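PDB 2ZZJ: glucuronan lyase A from Trichoderma reesei, which probably cleaves beta-1,4-linked glucuronan from within the chain as a calcium-binding endo-acting lyase of polysaccharide lyase family 20. Local coordinates for residues Glu55-Arg60 and Val192-Val197; Phe82-Tyr87 and Ile114-Leu119. One frame throughout, in Å; residues are numbered along the deposited sequence.

Contact 1: Glu55-Arg60 and Val192-Val197; sequences EVDHNR and VFQFRV
The guanidinium group of Arg196 has Glu55 at one edge and the Asp57 carboxylate alongside, its plane turned only 9° from that of the guanidinium. Glu55 OE1 takes the NH1 hydrogen on its syn side at 3.1 Å, in a salt bridge whose carboxylate stands nearly perpendicular to the guanidinium. Asp57 OD1 sits 3.4 Å from Arg196 NE but well out of the guanidinium plane, so this second salt bridge is one of charge alone. Along another edge, NE and NH2 both donate to Gln194 OE1, which lies in the guanidinium plane, NE at 2.8 Å and the straighter of the two. Arg17, on strand 15-18, pairs with both acids, and Gln91 binds Glu55 OE2. Asp57 and Arg196 lie on one face of a sheet of the beta-jelly roll, where strands 53-63 and 192-197 run antiparallel. Val56 and Val197 form a hydrogen-bonded pair, as do His58 and Phe195, with Val56 N to Val197 O at 2.9 Å. On the other face, Val56 CG2 touches Val197 CG2 at 3.6 Å, each methyl lying between its own backbone N and carbonyl carbon. A leucine in place of Arg196 would probably leave Glu55 and Asp57 short of a positive partner and Gln194 OE1 without its two donors. Beyond His58 the chain turns a corner, and a water bridges Asn59 O and Val192 O.

Contact 2: Phe82-Tyr87 and Ile114-Leu119; sequences FQPQSY and IQNNQL
Phe82 turns the CD1 edge of its ring to Asn116 O, 3.3 Å away and near the ring plane, and CD1 also touches Asn117 CB at 3.6 Å. Its CG stands anti to the carbonyl carbon (chi1 -67°), which directs the ring to this turn. The turn is a type II' beta turn from Gln115 to Gln118, linking strands 106-115 and 118-126, and the chain entering strand 86-95 runs past it. Within these segments strands 86-95 and 106-115 pair at Tyr87 and Ile114, an antiparallel hydrogen-bonded pair in which Ile114 N reaches Tyr87 O at 2.9 Å. The Tyr87 hydroxyl bonds to Trp204, and Gln85 is held through its amide by His209 and Thr211, so the first segment is also tied to helix 202-207 and the chain that follows it. Nearer the turn, Asn116 N donates to Gln83 O from above the carbonyl plane, in a bent bond. Asn116 OD1 rests on Pro84 CA at 3.3 Å. Gln115 crosses toward the same proline: its CG packs against Pro84 O, OE1 bonds Trp113 NE1, and a water accepting from Gln115 NE2 donates to Pro84 O at 2.8 Å.

Contacts 1 and 2 belong to one antiparallel sheet, in which strand 86-95 leads from the Phe82-Tyr87 segment to pair with strand 192-197. Their centres are 22 Å apart and lie on opposite sides of the chain's centre; the nearest atoms remain about 9 Å apart, so the two do not touch. In sequence, both segments of contact 2 fall between those of contact 1. Gln91 and Ile93, farther along strand 86-95, meet side chains of contact 1. Contact 1 is the nearer to annotated metal ligands: the Val197 side chain is about 9 Å from that of Asp222 and about 12 Å from the bound calcium ion, whereas contact 2 lies away from the calcium site.

Contact 1: Glu55-Arg60 and Val192-Val197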
# COMPACT_ATOMS: atom_id res chain seq x y z
N GLU A 55 -1.59 5.53 8.53
CA GLU A 55 -2.02 4.24 7.97
C GLU A 55 -3.00 3.52 8.91
O GLU A 55 -3.06 3.82 10.13
CB GLU A 55 -0.80 3.30 7.76
CG GLU A 55 0.16 3.70 6.61
CD GLU A 55 1.43 2.86 6.58
OE1 GLU A 55 1.95 2.50 7.68
OE2 GLU A 55 1.90 2.55 5.46
N VAL A 56 -3.77 2.60 8.34
CA VAL A 56 -4.54 1.65 9.12
C VAL A 56 -4.08 0.26 8.74
O VAL A 56 -3.74 0.01 7.58
CB VAL A 56 -6.04 1.81 8.93
CG1 VAL A 56 -6.49 3.15 9.54
CG2 VAL A 56 -6.41 1.74 7.38
N ASP A 57 -4.01 -0.64 9.74
CA ASP A 57 -3.35 -1.94 9.53
C ASP A 57 -4.37 -3.05 9.61
O ASP A 57 -5.22 -3.07 10.53
CB ASP A 57 -2.30 -2.27 10.62
CG ASP A 57 -1.12 -1.31 10.66
OD1 ASP A 57 -1.05 -0.39 9.82
OD2 ASP A 57 -0.29 -1.46 11.62
N HIS A 58 -4.29 -3.97 8.66
CA HIS A 58 -4.98 -5.25 8.73
C HIS A 58 -3.88 -6.28 8.91
O HIS A 58 -3.17 -6.58 7.96
CB HIS A 58 -5.76 -5.55 7.45
CG HIS A 58 -6.36 -6.92 7.41
ND1 HIS A 58 -7.37 -7.31 8.26
CD2 HIS A 58 -6.11 -7.98 6.60
CE1 HIS A 58 -7.72 -8.56 7.99
NE2 HIS A 58 -6.96 -8.99 6.99
N ASN A 59 -3.73 -6.81 10.12
CA ASN A 59 -2.57 -7.68 10.40
C ASN A 59 -2.41 -8.91 9.54
O ASN A 59 -1.30 -9.29 9.17
CB ASN A 59 -2.53 -8.03 11.89
CG ASN A 59 -2.14 -6.84 12.74
OD1 ASN A 59 -1.43 -5.94 12.27
ND2 ASN A 59 -2.62 -6.81 14.00
N ARG A 60 -3.54 -9.52 9.17
CA ARG A 60 -3.51 -10.75 8.40
C ARG A 60 -3.51 -10.46 6.89
O ARG A 60 -4.51 -10.69 6.20
CB ARG A 60 -4.64 -11.72 8.83
CG ARG A 60 -4.49 -12.20 10.32
CD ARG A 60 -5.46 -13.35 10.75
NE ARG A 60 -5.58 -13.48 12.22
CZ ARG A 60 -4.87 -14.34 12.97
NH1 ARG A 60 -3.98 -15.16 12.40
NH2 ARG A 60 -5.05 -14.39 14.29
N VAL A 192 4.06 -13.68 8.49
CA VAL A 192 2.74 -13.15 8.13
C VAL A 192 2.91 -11.64 7.93
O VAL A 192 3.33 -10.94 8.84
CB VAL A 192 1.66 -13.47 9.18
CG1 VAL A 192 0.33 -12.81 8.81
CG2 VAL A 192 1.48 -14.99 9.31
N PHE A 193 2.64 -11.18 6.72
CA PHE A 193 2.79 -9.76 6.35
C PHE A 193 1.47 -9.05 6.60
O PHE A 193 0.40 -9.58 6.21
CB PHE A 193 3.09 -9.66 4.88
CG PHE A 193 4.54 -9.93 4.53
CD1 PHE A 193 5.40 -8.85 4.29
CD2 PHE A 193 5.04 -11.24 4.42
CE1 PHE A 193 6.74 -9.08 3.94
CE2 PHE A 193 6.38 -11.49 4.06
CZ PHE A 193 7.23 -10.42 3.83
N GLN A 194 1.53 -7.87 7.20
CA GLN A 194 0.35 -7.02 7.37
C GLN A 194 -0.00 -6.41 6.02
O GLN A 194 0.85 -6.28 5.15
CB GLN A 194 0.64 -5.87 8.32
CG GLN A 194 1.29 -6.26 9.64
CD GLN A 194 1.61 -5.05 10.44
OE1 GLN A 194 1.79 -3.96 9.90
NE2 GLN A 194 1.70 -5.23 11.76
N PHE A 195 -1.28 -6.06 5.85
CA PHE A 195 -1.71 -5.28 4.69
C PHE A 195 -2.10 -3.93 5.27
O PHE A 195 -3.01 -3.84 6.11
CB PHE A 195 -2.89 -5.96 4.02
CG PHE A 195 -3.49 -5.16 2.90
CD1 PHE A 195 -2.68 -4.50 1.97
CD2 PHE A 195 -4.89 -5.05 2.79
CE1 PHE A 195 -3.23 -3.76 0.90
CE2 PHE A 195 -5.47 -4.30 1.71
CZ PHE A 195 -4.65 -3.66 0.78
N ARG A 196 -1.38 -2.88 4.87
CA ARG A 196 -1.69 -1.55 5.34
C ARG A 196 -2.18 -0.67 4.19
O ARG A 196 -1.65 -0.76 3.05
CB ARG A 196 -0.45 -0.88 5.91
CG ARG A 196 0.21 -1.66 7.04
CD ARG A 196 1.29 -0.80 7.59
NE ARG A 196 2.01 -1.48 8.66
CZ ARG A 196 3.12 -0.99 9.20
NH1 ARG A 196 3.64 0.18 8.78
NH2 ARG A 196 3.73 -1.69 10.16
N VAL A 197 -3.17 0.17 4.48
CA VAL A 197 -3.50 1.23 3.53
C VAL A 197 -3.33 2.59 4.21
O VAL A 197 -3.64 2.76 5.40
CB VAL A 197 -4.90 1.08 2.81
CG1 VAL A 197 -5.01 -0.27 2.05
CG2 VAL A 197 -6.08 1.31 3.78
O HOH W 1 0.95 -9.94 10.69

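Contact 2: Phe82-Tyr87 and Ile114-Leu119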
# COMPACT_ATOMS: atom_id res chain seq x y z
N PHE A 82 1.49 17.28 -7.95
CA PHE A 82 2.25 16.16 -8.44
C PHE A 82 3.74 16.52 -8.39
O PHE A 82 4.13 17.64 -8.83
CB PHE A 82 1.78 15.76 -9.86
CG PHE A 82 0.38 15.20 -9.89
CD1 PHE A 82 0.16 13.84 -9.63
CD2 PHE A 82 -0.71 16.02 -10.15
CE1 PHE A 82 -1.12 13.31 -9.64
CE2 PHE A 82 -1.99 15.51 -10.17
CZ PHE A 82 -2.21 14.13 -9.90
N GLN A 83 4.55 15.60 -7.85
CA GLN A 83 5.99 15.74 -7.65
C GLN A 83 6.67 14.39 -7.85
O GLN A 83 6.02 13.33 -7.69
CB GLN A 83 6.31 16.31 -6.24
CG GLN A 83 5.80 17.71 -6.00
CD GLN A 83 6.53 18.78 -6.83
OE1 GLN A 83 7.48 18.48 -7.56
NE2 GLN A 83 6.10 20.02 -6.70
N PRO A 84 7.96 14.41 -8.26
CA PRO A 84 8.75 13.22 -8.52
C PRO A 84 9.05 12.33 -7.31
O PRO A 84 9.49 11.19 -7.50
CB PRO A 84 10.08 13.77 -9.07
CG PRO A 84 10.08 15.24 -8.81
CD PRO A 84 8.68 15.66 -8.62
N GLN A 85 8.86 12.84 -6.10
CA GLN A 85 9.06 12.02 -4.89
C GLN A 85 7.97 10.95 -4.81
O GLN A 85 6.96 11.05 -5.50
CB GLN A 85 9.06 12.87 -3.63
CG GLN A 85 10.34 13.70 -3.45
CD GLN A 85 10.38 14.46 -2.14
OE1 GLN A 85 9.46 15.19 -1.80
NE2 GLN A 85 11.49 14.34 -1.42
N SER A 86 8.21 9.93 -3.99
CA SER A 86 7.18 8.93 -3.69
C SER A 86 6.27 9.39 -2.58
O SER A 86 6.74 9.86 -1.55
CB SER A 86 7.84 7.62 -3.25
OG SER A 86 6.90 6.77 -2.59
N TYR A 87 4.97 9.20 -2.78
CA TYR A 87 3.96 9.20 -1.70
C TYR A 87 3.33 7.82 -1.75
O TYR A 87 2.69 7.46 -2.73
CB TYR A 87 2.92 10.32 -1.85
CG TYR A 87 3.55 11.69 -1.71
CD1 TYR A 87 3.68 12.28 -0.46
CD2 TYR A 87 4.06 12.37 -2.84
CE1 TYR A 87 4.28 13.54 -0.32
CE2 TYR A 87 4.66 13.63 -2.71
CZ TYR A 87 4.78 14.20 -1.44
OH TYR A 87 5.37 15.43 -1.24
N ILE A 114 2.49 6.60 -5.47
CA ILE A 114 2.42 7.63 -6.53
C ILE A 114 3.80 8.23 -6.72
O ILE A 114 4.44 8.62 -5.75
CB ILE A 114 1.43 8.81 -6.12
CG1 ILE A 114 0.06 8.28 -5.67
CG2 ILE A 114 1.20 9.76 -7.30
CD1 ILE A 114 -0.68 7.51 -6.73
N GLN A 115 4.28 8.31 -7.97
CA GLN A 115 5.52 9.00 -8.31
C GLN A 115 5.16 9.87 -9.51
O GLN A 115 4.66 9.35 -10.48
CB GLN A 115 6.60 7.96 -8.66
CG GLN A 115 8.03 8.38 -8.50
CD GLN A 115 9.01 7.21 -8.59
OE1 GLN A 115 8.99 6.28 -7.78
NE2 GLN A 115 9.92 7.28 -9.56
N ASN A 116 5.36 11.17 -9.43
CA ASN A 116 4.77 12.08 -10.44
C ASN A 116 3.27 11.79 -10.50
O ASN A 116 2.63 11.69 -9.45
CB ASN A 116 5.47 11.89 -11.80
CG ASN A 116 6.95 12.34 -11.75
OD1 ASN A 116 7.22 13.50 -11.46
ND2 ASN A 116 7.88 11.43 -12.05
N ASN A 117 2.70 11.60 -11.70
CA ASN A 117 1.26 11.28 -11.77
C ASN A 117 1.00 9.81 -12.08
O ASN A 117 -0.03 9.44 -12.65
CB ASN A 117 0.52 12.18 -12.76
CG ASN A 117 0.92 11.92 -14.19
OD1 ASN A 117 1.94 11.30 -14.46
ND2 ASN A 117 0.10 12.41 -15.12
N GLN A 118 1.93 8.96 -11.68
CA GLN A 118 1.87 7.56 -12.08
C GLN A 118 1.78 6.65 -10.86
O GLN A 118 2.47 6.89 -9.87
CB GLN A 118 3.13 7.24 -12.87
CG GLN A 118 3.22 8.01 -14.21
CD GLN A 118 2.17 7.50 -15.19
OE1 GLN A 118 1.43 8.28 -15.79
NE2 GLN A 118 2.06 6.20 -15.28
N LEU A 119 0.94 5.61 -10.96
CA LEU A 119 0.93 4.51 -9.99
C LEU A 119 2.10 3.57 -10.23
O LEU A 119 2.26 3.05 -11.35
CB LEU A 119 -0.33 3.68 -10.13
CG LEU A 119 -0.73 2.75 -8.98
CD1 LEU A 119 -1.24 3.57 -7.82
CD2 LEU A 119 -1.80 1.75 -9.44
O HOH W 2 2.74 13.19 -7.17
O HOH W 3 10.37 10.52 -10.02
O HOH W 4 4.44 11.45 -5.93